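Long-range contacts in AlkD2 (Streptococcus mutans, PDB 6M9M), which is of unknown function but binds inosine-5'-monophosphate and belongs to the HEAT-like repeat family of DNA glycosylases: residues Y104-L108 with R136-K140; R131-N135 with D171-F176; A27-Y31 with F60-L65. All blocks are in the same frame, centred on the assembly; numbering follows the deposited sequence.

Contact 1: residues Y104-L108 with R136-K140; sequences YKKAL and RPYFK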
ATOM      1  N   TYR A 104       7.667  -3.914 -11.185  1.00 10.71           N
ATOM      2  CA  TYR A 104       7.717  -2.560 -10.645  1.00 10.34           C
ATOM      3  C   TYR A 104       7.961  -1.512 -11.726  1.00 10.19           C
ATOM      4  O   TYR A 104       7.320  -0.455 -11.716  1.00 10.37           O
ATOM      5  CB  TYR A 104       8.709  -2.472  -9.478  1.00 10.62           C
ATOM      6  CG  TYR A 104       8.194  -3.212  -8.262  1.00 10.40           C
ATOM      7  CD1 TYR A 104       7.366  -2.587  -7.341  1.00  9.90           C
ATOM      8  CD2 TYR A 104       8.506  -4.540  -8.055  1.00 11.52           C
ATOM      9  CE1 TYR A 104       6.866  -3.269  -6.262  1.00 10.71           C
ATOM     10  CE2 TYR A 104       8.005  -5.236  -6.966  1.00 11.81           C
ATOM     11  CZ  TYR A 104       7.183  -4.594  -6.079  1.00 11.38           C
ATOM     12  OH  TYR A 104       6.686  -5.301  -5.000  1.00 12.50           O
ATOM     13  N   LYS A 105       8.876  -1.769 -12.660  1.00 10.31           N
ATOM     14  CA  LYS A 105       9.094  -0.813 -13.740  1.00 10.20           C
ATOM     15  C   LYS A 105       7.834  -0.629 -14.575  1.00 10.62           C
ATOM     16  O   LYS A 105       7.453   0.506 -14.887  1.00 11.03           O
ATOM     17  CB  LYS A 105      10.274  -1.226 -14.610  1.00 11.58           C
ATOM     18  CG  LYS A 105      10.643  -0.189 -15.697  1.00 13.59           C
ATOM     19  CD  LYS A 105      11.882  -0.645 -16.447  0.54 13.93           C
ATOM     20  CE  LYS A 105      12.289   0.327 -17.545  0.54 15.02           C
ATOM     21  NZ  LYS A 105      11.295   0.407 -18.646  0.54 16.04           N
ATOM     22  N   LYS A 106       7.157  -1.726 -14.927  1.00 10.22           N
ATOM     23  CA  LYS A 106       5.932  -1.622 -15.709  1.00 10.30           C
ATOM     24  C   LYS A 106       4.809  -0.950 -14.935  1.00  9.86           C
ATOM     25  O   LYS A 106       3.906  -0.381 -15.551  1.00 10.41           O
ATOM     26  CB  LYS A 106       5.506  -2.992 -16.220  1.00 11.80           C
ATOM     27  CG  LYS A 106       6.389  -3.517 -17.350  1.00 14.57           C
ATOM     28  CD  LYS A 106       5.954  -4.899 -17.813  1.00 17.09           C
ATOM     29  CE  LYS A 106       6.763  -5.366 -19.015  1.00 21.87           C
ATOM     30  NZ  LYS A 106       6.227  -6.600 -19.640  1.00 25.73           N
ATOM     31  N   ALA A 107       4.865  -0.979 -13.607  1.00  9.23           N
ATOM     32  CA  ALA A 107       3.847  -0.397 -12.752  1.00  9.50           C
ATOM     33  C   ALA A 107       4.017   1.102 -12.525  1.00  8.94           C
ATOM     34  O   ALA A 107       3.133   1.713 -11.917  1.00  9.08           O
ATOM     35  CB  ALA A 107       3.869  -1.088 -11.384  1.00 10.07           C
ATOM     36  N   LEU A 108       5.099   1.721 -12.996  1.00  9.41           N
ATOM     37  CA  LEU A 108       5.369   3.112 -12.647  1.00  9.43           C
ATOM     38  C   LEU A 108       4.198   4.052 -12.938  1.00  9.37           C
ATOM     39  O   LEU A 108       3.911   4.920 -12.094  1.00  9.98           O
ATOM     40  CB  LEU A 108       6.635   3.622 -13.345  1.00 10.54           C
ATOM     41  CG  LEU A 108       7.943   2.985 -12.875  1.00 11.23           C
ATOM     42  CD1 LEU A 108       9.064   3.488 -13.783  1.00 12.49           C
ATOM     43  CD2 LEU A 108       8.249   3.317 -11.431  1.00 12.64           C
ATOM     44  N   ARG A 136      12.831  -3.370  -3.640  0.94 13.01           N
ATOM     45  CA  ARG A 136      12.074  -3.947  -4.742  0.94 13.38           C
ATOM     46  C   ARG A 136      12.832  -3.808  -6.045  0.94 13.83           C
ATOM     47  O   ARG A 136      13.641  -2.893  -6.206  0.94 13.78           O
ATOM     48  CB  ARG A 136      10.727  -3.264  -4.850  0.94 14.03           C
ATOM     49  CG  ARG A 136       9.835  -3.807  -3.721  0.94 16.80           C
ATOM     50  CD  ARG A 136       8.942  -2.839  -3.208  0.94 17.19           C
ATOM     51  NE  ARG A 136       8.007  -3.463  -2.273  0.94 14.01           N
ATOM     52  CZ  ARG A 136       8.281  -3.799  -1.022  0.94 12.10           C
ATOM     53  NH1 ARG A 136       9.505  -3.616  -0.526  0.94 10.59           N
ATOM     54  NH2 ARG A 136       7.318  -4.286  -0.250  0.94 12.87           N
ATOM     55  N   PRO A 137      12.573  -4.729  -6.968  1.00 14.37           N
ATOM     56  CA  PRO A 137      13.130  -4.589  -8.318  1.00 14.56           C
ATOM     57  C   PRO A 137      12.844  -3.210  -8.905  1.00 13.34           C
ATOM     58  O   PRO A 137      11.863  -2.542  -8.565  1.00 12.73           O
ATOM     59  CB  PRO A 137      12.436  -5.706  -9.109  1.00 16.34           C
ATOM     60  CG  PRO A 137      12.064  -6.736  -8.058  1.00 17.11           C
ATOM     61  CD  PRO A 137      11.738  -5.937  -6.824  1.00 15.34           C
ATOM     62  N   TYR A 138      13.734  -2.803  -9.810  1.00 13.90           N
ATOM     63  CA  TYR A 138      13.747  -1.506 -10.468  1.00 13.31           C
ATOM     64  C   TYR A 138      14.232  -0.409  -9.521  1.00 12.84           C
ATOM     65  O   TYR A 138      15.232   0.261  -9.798  1.00 13.67           O
ATOM     66  CB  TYR A 138      12.409  -1.125 -11.104  1.00 13.99           C
ATOM     67  CG  TYR A 138      12.552   0.202 -11.820  1.00 13.93           C
ATOM     68  CD1 TYR A 138      13.256   0.292 -13.015  1.00 14.69           C
ATOM     69  CD2 TYR A 138      12.015   1.371 -11.283  1.00 14.32           C
ATOM     70  CE1 TYR A 138      13.413   1.489 -13.655  1.00 16.00           C
ATOM     71  CE2 TYR A 138      12.169   2.577 -11.918  1.00 14.74           C
ATOM     72  CZ  TYR A 138      12.876   2.630 -13.108  1.00 16.34           C
ATOM     73  OH  TYR A 138      13.043   3.818 -13.775  1.00 18.82           O
ATOM     74  N   PHE A 139      13.542  -0.218  -8.397  1.00 11.95           N
ATOM     75  CA  PHE A 139      13.991   0.793  -7.436  1.00 11.73           C
ATOM     76  C   PHE A 139      15.344   0.446  -6.824  1.00 13.70           C
ATOM     77  O   PHE A 139      16.132   1.351  -6.506  1.00 15.31           O
ATOM     78  CB  PHE A 139      12.920   1.006  -6.373  1.00 11.36           C
ATOM     79  CG  PHE A 139      11.637   1.549  -6.933  1.00 10.59           C
ATOM     80  CD1 PHE A 139      11.616   2.785  -7.555  1.00 10.98           C
ATOM     81  CD2 PHE A 139      10.470   0.815  -6.890  1.00 10.99           C
ATOM     82  CE1 PHE A 139      10.449   3.281  -8.113  1.00 11.56           C
ATOM     83  CE2 PHE A 139       9.303   1.308  -7.439  1.00 11.44           C
ATOM     84  CZ  PHE A 139       9.297   2.537  -8.042  1.00 11.84           C
ATOM     85  N   LYS A 140      15.641  -0.843  -6.653  1.00 15.11           N
ATOM     86  CA  LYS A 140      16.925  -1.235  -6.088  1.00 17.46           C
ATOM     87  C   LYS A 140      18.064  -0.779  -6.990  1.00 17.75           C
ATOM     88  O   LYS A 140      19.110  -0.327  -6.507  1.00 19.55           O
ATOM     89  CB  LYS A 140      16.961  -2.752  -5.900  1.00 20.43           C
ATOM     90  CG  LYS A 140      18.314  -3.285  -5.469  1.00 25.31           C
ATOM     91  CD  LYS A 140      18.233  -4.711  -4.931  1.00 30.67           C
ATOM     92  CE  LYS A 140      17.620  -5.698  -5.911  1.00 35.01           C
ATOM     93  NZ  LYS A 140      16.141  -5.877  -5.735  1.00 37.66           N
TER
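Tyr104 drops its ring into a hollow lined by Arg136 and Pro137. The aliphatic part of the arginine covers one face: Arg136 CB stands 3.9 Å from the centroid of the Tyr104 ring and only 7° off its normal, a CH-pi contact, and Arg136 CG follows at 3.6 Å from Tyr104 CZ. Proline closes the pocket obliquely, its CD 3.7 Å from Tyr104 CD2, while the root of the tyrosine, CB, presses on Pro137 O at 3.3 Å. A second bump is Leu108, whose two methyls divide the work: CD1 reaches Tyr138 CE2 at 3.7 Å and CD2 reaches Phe139 CZ at 3.6 Å, so the fork wedges against both rings. Tyr138 holds its CG anti to the backbone N (chi1 -177°), which lays one ring face against Lys105, with CA offset toward the ring rim and Lys105 CB 3.7 Å from Tyr138 CD1. Lys105 is modelled in two conformers, so its side-chain contacts are those of one and less certain. Asp96 of helix 85-102 takes a hydrogen bond from Tyr104 OH on OD1 and pairs with Arg136 NH2 in a salt bridge through OD2, fixing both polar ends. Between segment 104-108 and the loop 136-140 the join is therefore made by apolar surface, with arginine serving as a hydrocarbon lid while its charge is answered by the neighbouring helix.

Contact 2: residues R131-N135 with D171-F176; sequences RIWTN and DISKKF
Asp171 OD2 is gripped by Arg131 NE at 2.8 Å and by water 1, which donates to it at 2.8 Å. The arginine comes side-on and uses a second nitrogen, NH2, to hold Asp171 OD1 at 3.0 Å. Both hydrogen bonds are nearly straight (N-H...O 175°) and meet the carboxylate on its syn side, with the two flat groups turned 23° against each other. A bend in the arginine chain (chi3 65°) brings this edge round to the acid, and Glu128 takes the remaining NH1 in a second salt bridge. Water 1 also accepts from Trp133 N at 3.0 Å, linking the acid to the backbone just beyond the cis peptide between Arg131 and Ile132. Next along, Thr134 fits between Ile172 and Phe176: OG1 lies against Ile172 CG1, and CB sits 3.6 Å from Phe176 CE2. At the outer end Lys175 NZ donates to Asn135 OD1 at 3.3 Å, and water 2 joins the same NZ, accepting from it at 3.0 Å, to Thr134 O. The contact thus fastens the loop after helix 120-129 to the C-terminal part of helix 159-175. Helix 143-151 packs against both: Trp133 and Ile172 each touch its Ile150, Phe176 meets its Pro143, and Ile172 also reaches Val180 of helix 177-185.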
ATOM      1  N   ARG A 131       7.270   0.103   0.836  1.00 10.05           N
ATOM      2  CA  ARG A 131       8.411   0.098   1.756  1.00  9.61           C
ATOM      3  C   ARG A 131       8.890  -1.338   1.972  1.00  9.88           C
ATOM      4  O   ARG A 131       8.074  -2.260   2.106  1.00 10.87           O
ATOM      5  CB  ARG A 131       7.987   0.693   3.098  1.00 10.11           C
ATOM      6  CG  ARG A 131       7.669   2.189   3.057  1.00 10.40           C
ATOM      7  CD  ARG A 131       7.197   2.694   4.416  1.00 11.27           C
ATOM      8  NE  ARG A 131       8.279   2.579   5.384  1.00 11.82           N
ATOM      9  CZ  ARG A 131       8.132   2.699   6.689  1.00 13.26           C
ATOM     10  NH1 ARG A 131       6.936   2.965   7.193  1.00 14.94           N
ATOM     11  NH2 ARG A 131       9.186   2.571   7.479  1.00 14.45           N
ATOM     12  N   ILE A 132      10.209  -1.557   1.995  1.00 10.13           N
ATOM     13  CA  ILE A 132      11.275  -0.599   1.698  1.00 10.10           C
ATOM     14  C   ILE A 132      11.418  -0.485   0.183  1.00  9.48           C
ATOM     15  O   ILE A 132      11.634  -1.491  -0.503  1.00  9.70           O
ATOM     16  CB  ILE A 132      12.587  -1.089   2.358  1.00 10.32           C
ATOM     17  CG1 ILE A 132      12.406  -1.121   3.875  1.00 11.28           C
ATOM     18  CG2 ILE A 132      13.743  -0.225   1.905  1.00 11.57           C
ATOM     19  CD1 ILE A 132      13.538  -1.814   4.649  1.00 11.79           C
ATOM     20  N   TRP A 133      11.279   0.722  -0.367  1.00  9.69           N
ATOM     21  CA  TRP A 133      11.131   0.844  -1.815  1.00  9.66           C
ATOM     22  C   TRP A 133      12.354   0.290  -2.541  1.00  9.92           C
ATOM     23  O   TRP A 133      12.221  -0.382  -3.563  1.00 10.18           O
ATOM     24  CB  TRP A 133      10.927   2.292  -2.238  1.00 10.20           C
ATOM     25  CG  TRP A 133       9.569   2.902  -2.064  1.00  9.75           C
ATOM     26  CD1 TRP A 133       8.823   2.993  -0.913  1.00  9.79           C
ATOM     27  CD2 TRP A 133       8.822   3.573  -3.080  1.00  9.78           C
ATOM     28  NE1 TRP A 133       7.652   3.686  -1.164  1.00 10.04           N
ATOM     29  CE2 TRP A 133       7.626   4.034  -2.492  1.00  9.86           C
ATOM     30  CE3 TRP A 133       9.045   3.824  -4.438  1.00 10.49           C
ATOM     31  CZ2 TRP A 133       6.674   4.737  -3.208  1.00 10.99           C
ATOM     32  CZ3 TRP A 133       8.091   4.520  -5.149  1.00 11.16           C
ATOM     33  CH2 TRP A 133       6.918   4.970  -4.526  1.00 11.64           C
ATOM     34  N   THR A 134      13.550   0.570  -2.026  1.00 11.07           N
ATOM     35  CA  THR A 134      14.789   0.180  -2.686  1.00 12.42           C
ATOM     36  C   THR A 134      15.163  -1.280  -2.452  1.00 13.55           C
ATOM     37  O   THR A 134      16.211  -1.705  -2.933  1.00 15.15           O
ATOM     38  CB  THR A 134      15.906   1.136  -2.282  1.00 13.98           C
ATOM     39  OG1 THR A 134      15.892   1.324  -0.864  1.00 14.69           O
ATOM     40  CG2 THR A 134      15.719   2.474  -2.957  1.00 14.81           C
ATOM     41  N   ASN A 135      14.325  -2.056  -1.766  1.00 13.07           N
ATOM     42  CA  ASN A 135      14.411  -3.511  -1.797  1.00 13.84           C
ATOM     43  C   ASN A 135      13.614  -4.132  -2.941  1.00 14.81           C
ATOM     44  O   ASN A 135      13.720  -5.336  -3.172  1.00 18.71           O
ATOM     45  CB  ASN A 135      13.927  -4.109  -0.474  1.00 13.73           C
ATOM     46  CG  ASN A 135      14.928  -3.945   0.642  1.00 13.99           C
ATOM     47  OD1 ASN A 135      16.071  -3.573   0.419  1.00 16.38           O
ATOM     48  ND2 ASN A 135      14.499  -4.233   1.849  1.00 12.33           N
ATOM     49  N   ASP A 171      13.921   4.701   5.584  1.00 12.25           N
ATOM     50  CA  ASP A 171      14.335   3.362   5.176  1.00 12.47           C
ATOM     51  C   ASP A 171      15.497   3.444   4.181  1.00 12.91           C
ATOM     52  O   ASP A 171      16.517   2.747   4.302  1.00 13.95           O
ATOM     53  CB  ASP A 171      13.225   2.636   4.396  1.00 12.26           C
ATOM     54  CG  ASP A 171      11.943   2.353   5.170  1.00 11.37           C
ATOM     55  OD1 ASP A 171      11.934   2.161   6.399  1.00 13.27           O
ATOM     56  OD2 ASP A 171      10.910   2.213   4.454  1.00 11.25           O
ATOM     57  N   ILE A 172      15.311   4.259   3.136  1.00 12.68           N
ATOM     58  CA  ILE A 172      16.267   4.333   2.034  1.00 12.22           C
ATOM     59  C   ILE A 172      17.592   4.888   2.517  1.00 12.94           C
ATOM     60  O   ILE A 172      18.654   4.473   2.036  1.00 13.93           O
ATOM     61  CB  ILE A 172      15.653   5.150   0.876  1.00 12.68           C
ATOM     62  CG1 ILE A 172      14.422   4.438   0.321  1.00 12.86           C
ATOM     63  CG2 ILE A 172      16.667   5.378  -0.235  1.00 13.81           C
ATOM     64  CD1 ILE A 172      13.602   5.299  -0.622  1.00 14.79           C
ATOM     65  N   SER A 173      17.558   5.820   3.469  1.00 12.80           N
ATOM     66  CA  SER A 173      18.772   6.464   3.941  1.00 13.56           C
ATOM     67  C   SER A 173      19.752   5.489   4.568  1.00 14.34           C
ATOM     68  O   SER A 173      20.954   5.785   4.610  1.00 14.18           O
ATOM     69  CB  SER A 173      18.434   7.534   4.979  1.00 15.14           C
ATOM     70  OG  SER A 173      18.109   6.951   6.233  1.00 15.54           O
ATOM     71  N   LYS A 174      19.278   4.332   5.045  1.00 14.04           N
ATOM     72  CA  LYS A 174      20.155   3.387   5.726  1.00 14.08           C
ATOM     73  C   LYS A 174      21.038   2.646   4.742  1.00 15.76           C
ATOM     74  O   LYS A 174      22.137   2.228   5.098  1.00 15.95           O
ATOM     75  CB  LYS A 174      19.324   2.406   6.550  1.00 15.36           C
ATOM     76  CG  LYS A 174      18.608   3.110   7.691  1.00 16.93           C
ATOM     77  CD  LYS A 174      17.447   2.287   8.205  1.00 18.83           C
ATOM     78  CE  LYS A 174      16.668   3.032   9.244  1.00 17.02           C
ATOM     79  NZ  LYS A 174      15.485   2.308   9.749  1.00 15.07           N
ATOM     80  N   LYS A 175      20.580   2.486   3.503  1.00 18.02           N
ATOM     81  CA  LYS A 175      21.372   1.821   2.481  1.00 20.21           C
ATOM     82  C   LYS A 175      21.910   2.777   1.430  1.00 21.39           C
ATOM     83  O   LYS A 175      22.930   2.464   0.799  1.00 24.39           O
ATOM     84  CB  LYS A 175      20.520   0.725   1.831  1.00 21.68           C
ATOM     85  CG  LYS A 175      21.261  -0.441   1.257  1.00 23.09           C
ATOM     86  CD  LYS A 175      20.314  -1.484   0.756  1.00 21.58           C
ATOM     87  CE  LYS A 175      19.799  -2.392   1.845  1.00 19.49           C
ATOM     88  NZ  LYS A 175      19.257  -3.597   1.149  1.00 17.50           N
ATOM     89  N   PHE A 176      21.297   3.948   1.267  1.00 20.86           N
ATOM     90  CA  PHE A 176      21.729   4.943   0.284  1.00 20.96           C
ATOM     91  C   PHE A 176      21.858   6.297   0.969  1.00 21.23           C
ATOM     92  O   PHE A 176      21.182   7.273   0.610  1.00 21.12           O
ATOM     93  CB  PHE A 176      20.746   5.006  -0.881  1.00 20.91           C
ATOM     94  CG  PHE A 176      20.592   3.705  -1.609  1.00 20.63           C
ATOM     95  CD1 PHE A 176      21.452   3.370  -2.648  1.00 22.56           C
ATOM     96  CD2 PHE A 176      19.609   2.803  -1.248  1.00 19.64           C
ATOM     97  CE1 PHE A 176      21.302   2.173  -3.322  1.00 23.10           C
ATOM     98  CE2 PHE A 176      19.481   1.600  -1.901  1.00 20.20           C
ATOM     99  CZ  PHE A 176      20.321   1.286  -2.944  1.00 22.18           C
TER
HETATM  100  O   HOH W   1      11.083   2.825   1.741  1.00 11.41           O
HETATM  101  O   HOH W   2      18.367  -3.248  -1.747  1.00 20.40           O

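Contact 3: residues A27-Y31 with F60-L65; sequences ALTDY and FLFGYL
Tyr31 and Tyr64 form the tight centre where helix 21-32 meets helix 52-65. Tyr64 CB sits over the middle of the Tyr31 ring, 3.5 Å from its centroid and 9° off the normal, a close CH-pi contact; the two rings themselves meet obliquely, neither stacked nor edge-to-face. Tyr31 reaches this spot with CG anti to its backbone N (chi1 174°), which swings the ring across toward the second helix, and Leu65 CD2 then abuts the ring edge at 3.8 Å from Tyr31 CE1. Equally close is the packing around the small residue Ala27. Its CB touches Phe60 CB at 3.6 Å, its carbonyl O meets Leu61 CD2 at 3.4 Å, and the Tyr64 ring lies alongside its backbone, CE2 being 3.6 Å from Leu28 N. Looser contact is made at the margin by Leu28, whose CD1 hangs over the Tyr64 ring at 4.3 Å from the centroid, offset toward the rim. The Tyr64 carbonyl accepts a hydrogen bond from Lys101 of helix 85-102, while Phe60 turns its ring toward Val90 and Lys93 of that helix. With helix 36-47 between them in sequence and Leu61 touching it, the two segments run in broadly the same direction, their axes 9.4 Å apart and crossing at -44°. Such packing of every second helix of a chain into one layer is characteristic of the alpha-solenoid built by HEAT-like repeats.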
ATOM      1  N   ALA A  27      -7.018 -16.203   1.668  1.00 14.69           N
ATOM      2  CA  ALA A  27      -7.202 -15.578   0.366  1.00 13.61           C
ATOM      3  C   ALA A  27      -6.299 -16.211  -0.689  1.00 14.74           C
ATOM      4  O   ALA A  27      -6.738 -16.476  -1.818  1.00 14.97           O
ATOM      5  CB  ALA A  27      -6.933 -14.078   0.474  1.00 13.54           C
ATOM      6  N   LEU A  28      -5.027 -16.448  -0.359  1.00 14.79           N
ATOM      7  CA  LEU A  28      -4.119 -17.049  -1.331  1.00 16.03           C
ATOM      8  C   LEU A  28      -4.617 -18.422  -1.764  1.00 16.59           C
ATOM      9  O   LEU A  28      -4.624 -18.740  -2.956  1.00 17.65           O
ATOM     10  CB  LEU A  28      -2.709 -17.126  -0.761  1.00 18.99           C
ATOM     11  CG  LEU A  28      -1.650 -17.609  -1.762  1.00 21.80           C
ATOM     12  CD1 LEU A  28      -1.650 -16.805  -3.061  1.00 23.64           C
ATOM     13  CD2 LEU A  28      -0.297 -17.513  -1.083  1.00 22.56           C
ATOM     14  N   THR A  29      -5.020 -19.261  -0.803  1.00 17.35           N
ATOM     15  CA  THR A  29      -5.550 -20.582  -1.123  1.00 18.76           C
ATOM     16  C   THR A  29      -6.759 -20.486  -2.038  1.00 18.85           C
ATOM     17  O   THR A  29      -6.856 -21.204  -3.040  1.00 18.65           O
ATOM     18  CB  THR A  29      -5.927 -21.305   0.170  1.00 20.64           C
ATOM     19  OG1 THR A  29      -4.745 -21.517   0.949  1.00 22.74           O
ATOM     20  CG2 THR A  29      -6.586 -22.649  -0.125  1.00 22.16           C
ATOM     21  N   ASP A  30      -7.699 -19.606  -1.706  1.00 17.60           N
ATOM     22  CA  ASP A  30      -8.929 -19.521  -2.489  1.00 17.20           C
ATOM     23  C   ASP A  30      -8.663 -18.960  -3.882  1.00 17.42           C
ATOM     24  O   ASP A  30      -9.261 -19.414  -4.861  1.00 18.10           O
ATOM     25  CB  ASP A  30      -9.964 -18.689  -1.732  1.00 18.13           C
ATOM     26  CG  ASP A  30     -10.465 -19.374  -0.462  1.00 19.02           C
ATOM     27  OD1 ASP A  30     -10.286 -20.607  -0.324  1.00 20.13           O
ATOM     28  OD2 ASP A  30     -11.053 -18.673   0.390  1.00 19.11           O
ATOM     29  N   TYR A  31      -7.752 -17.995  -3.993  1.00 16.51           N
ATOM     30  CA  TYR A  31      -7.367 -17.474  -5.296  1.00 16.22           C
ATOM     31  C   TYR A  31      -6.767 -18.560  -6.183  1.00 18.35           C
ATOM     32  O   TYR A  31      -7.053 -18.623  -7.384  1.00 18.01           O
ATOM     33  CB  TYR A  31      -6.378 -16.320  -5.096  1.00 15.41           C
ATOM     34  CG  TYR A  31      -5.805 -15.810  -6.387  1.00 15.39           C
ATOM     35  CD1 TYR A  31      -6.563 -15.021  -7.234  1.00 15.32           C
ATOM     36  CD2 TYR A  31      -4.508 -16.134  -6.769  1.00 16.41           C
ATOM     37  CE1 TYR A  31      -6.052 -14.560  -8.423  1.00 15.88           C
ATOM     38  CE2 TYR A  31      -3.991 -15.681  -7.975  1.00 17.21           C
ATOM     39  CZ  TYR A  31      -4.760 -14.880  -8.791  1.00 17.16           C
ATOM     40  OH  TYR A  31      -4.252 -14.424  -9.993  1.00 18.47           O
ATOM     41  N   PHE A  60      -7.007  -8.730   0.217  1.00  9.39           N
ATOM     42  CA  PHE A  60      -5.955  -9.612  -0.283  1.00  9.58           C
ATOM     43  C   PHE A  60      -6.367 -10.228  -1.624  1.00 10.19           C
ATOM     44  O   PHE A  60      -5.557 -10.312  -2.555  1.00  9.56           O
ATOM     45  CB  PHE A  60      -5.584 -10.709   0.731  1.00 10.57           C
ATOM     46  CG  PHE A  60      -4.704 -10.236   1.869  1.00 11.75           C
ATOM     47  CD1 PHE A  60      -3.429  -9.757   1.618  1.00 11.76           C
ATOM     48  CD2 PHE A  60      -5.135 -10.307   3.183  1.00 12.31           C
ATOM     49  CE1 PHE A  60      -2.612  -9.330   2.663  1.00 12.81           C
ATOM     50  CE2 PHE A  60      -4.318  -9.890   4.225  1.00 13.12           C
ATOM     51  CZ  PHE A  60      -3.054  -9.406   3.964  1.00 12.85           C
ATOM     52  N   LEU A  61      -7.617 -10.697  -1.736  1.00 10.64           N
ATOM     53  CA  LEU A  61      -8.092 -11.216  -3.018  1.00 10.68           C
ATOM     54  C   LEU A  61      -7.999 -10.171  -4.126  1.00  9.80           C
ATOM     55  O   LEU A  61      -7.548 -10.468  -5.235  1.00 10.37           O
ATOM     56  CB  LEU A  61      -9.522 -11.736  -2.910  1.00 11.11           C
ATOM     57  CG  LEU A  61      -9.778 -13.049  -2.175  1.00 11.88           C
ATOM     58  CD1 LEU A  61     -11.284 -13.336  -2.230  1.00 12.52           C
ATOM     59  CD2 LEU A  61      -8.988 -14.181  -2.792  1.00 13.18           C
ATOM     60  N   PHE A  62      -8.428  -8.935  -3.847  1.00  9.77           N
ATOM     61  CA  PHE A  62      -8.319  -7.887  -4.850  1.00  8.97           C
ATOM     62  C   PHE A  62      -6.870  -7.755  -5.327  1.00  9.02           C
ATOM     63  O   PHE A  62      -6.610  -7.629  -6.523  1.00 10.42           O
ATOM     64  CB  PHE A  62      -8.791  -6.529  -4.310  1.00  9.64           C
ATOM     65  CG  PHE A  62     -10.284  -6.409  -4.054  1.00  9.58           C
ATOM     66  CD1 PHE A  62     -11.241  -7.041  -4.856  1.00  9.74           C
ATOM     67  CD2 PHE A  62     -10.736  -5.603  -3.016  1.00  9.72           C
ATOM     68  CE1 PHE A  62     -12.615  -6.865  -4.599  1.00 10.54           C
ATOM     69  CE2 PHE A  62     -12.080  -5.447  -2.757  1.00  9.74           C
ATOM     70  CZ  PHE A  62     -13.022  -6.079  -3.539  1.00 10.16           C
ATOM     71  N   GLY A  63      -5.910  -7.764  -4.392  1.00  9.00           N
ATOM     72  CA  GLY A  63      -4.514  -7.724  -4.783  1.00 10.05           C
ATOM     73  C   GLY A  63      -4.133  -8.823  -5.754  1.00  9.53           C
ATOM     74  O   GLY A  63      -3.464  -8.586  -6.768  1.00  9.98           O
ATOM     75  N   TYR A  64      -4.548 -10.060  -5.457  0.97  9.87           N
ATOM     76  CA  TYR A  64      -4.225 -11.166  -6.354  0.97 11.01           C
ATOM     77  C   TYR A  64      -4.910 -11.029  -7.714  0.97 11.13           C
ATOM     78  O   TYR A  64      -4.396 -11.534  -8.718  0.97 12.15           O
ATOM     79  CB  TYR A  64      -4.594 -12.509  -5.709  0.97 12.05           C
ATOM     80  CG  TYR A  64      -3.951 -12.741  -4.361  0.97 13.67           C
ATOM     81  CD1 TYR A  64      -2.631 -12.408  -4.121  0.97 17.02           C
ATOM     82  CD2 TYR A  64      -4.694 -13.245  -3.308  0.97 15.07           C
ATOM     83  CE1 TYR A  64      -2.072 -12.572  -2.854  0.97 18.86           C
ATOM     84  CE2 TYR A  64      -4.148 -13.440  -2.066  0.97 17.17           C
ATOM     85  CZ  TYR A  64      -2.847 -13.105  -1.829  0.97 18.85           C
ATOM     86  OH  TYR A  64      -2.348 -13.293  -0.562  0.97 23.23           O
ATOM     87  N   LEU A  65      -6.069 -10.376  -7.753  1.00 10.90           N
ATOM     88  CA  LEU A  65      -6.902 -10.223  -8.939  1.00 10.86           C
ATOM     89  C   LEU A  65      -6.635  -8.934  -9.707  1.00 10.24           C
ATOM     90  O   LEU A  65      -7.302  -8.677 -10.724  1.00 11.28           O
ATOM     91  CB  LEU A  65      -8.366 -10.199  -8.508  1.00 11.00           C
ATOM     92  CG  LEU A  65      -8.965 -11.479  -7.943  1.00 11.89           C
ATOM     93  CD1 LEU A  65     -10.251 -11.100  -7.217  1.00 13.39           C
ATOM     94  CD2 LEU A  65      -9.214 -12.509  -9.037  1.00 13.33           C
TER

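Along the chain contact 3 comes first and is complete before contact 1 opens; contacts 1 and 2 then interlock, their segments alternating. The latter two are neighbours, with centres about 13 Å apart, because 131-135 runs straight into 136-140. One loop, between helices 120-129 and 143-151, therefore faces segment 104-108 on one part and helix 159-175 on the next, and the edge-to-face rings of Trp133 and Phe139 join its two parts. Contact 3 lies about 22 Å from contact 1 and 27 Å from contact 2, centre to centre, without touching either. Together they join helices and loops that are not next to each other along a single helical chain, from its N-terminal part toward its C-terminal one.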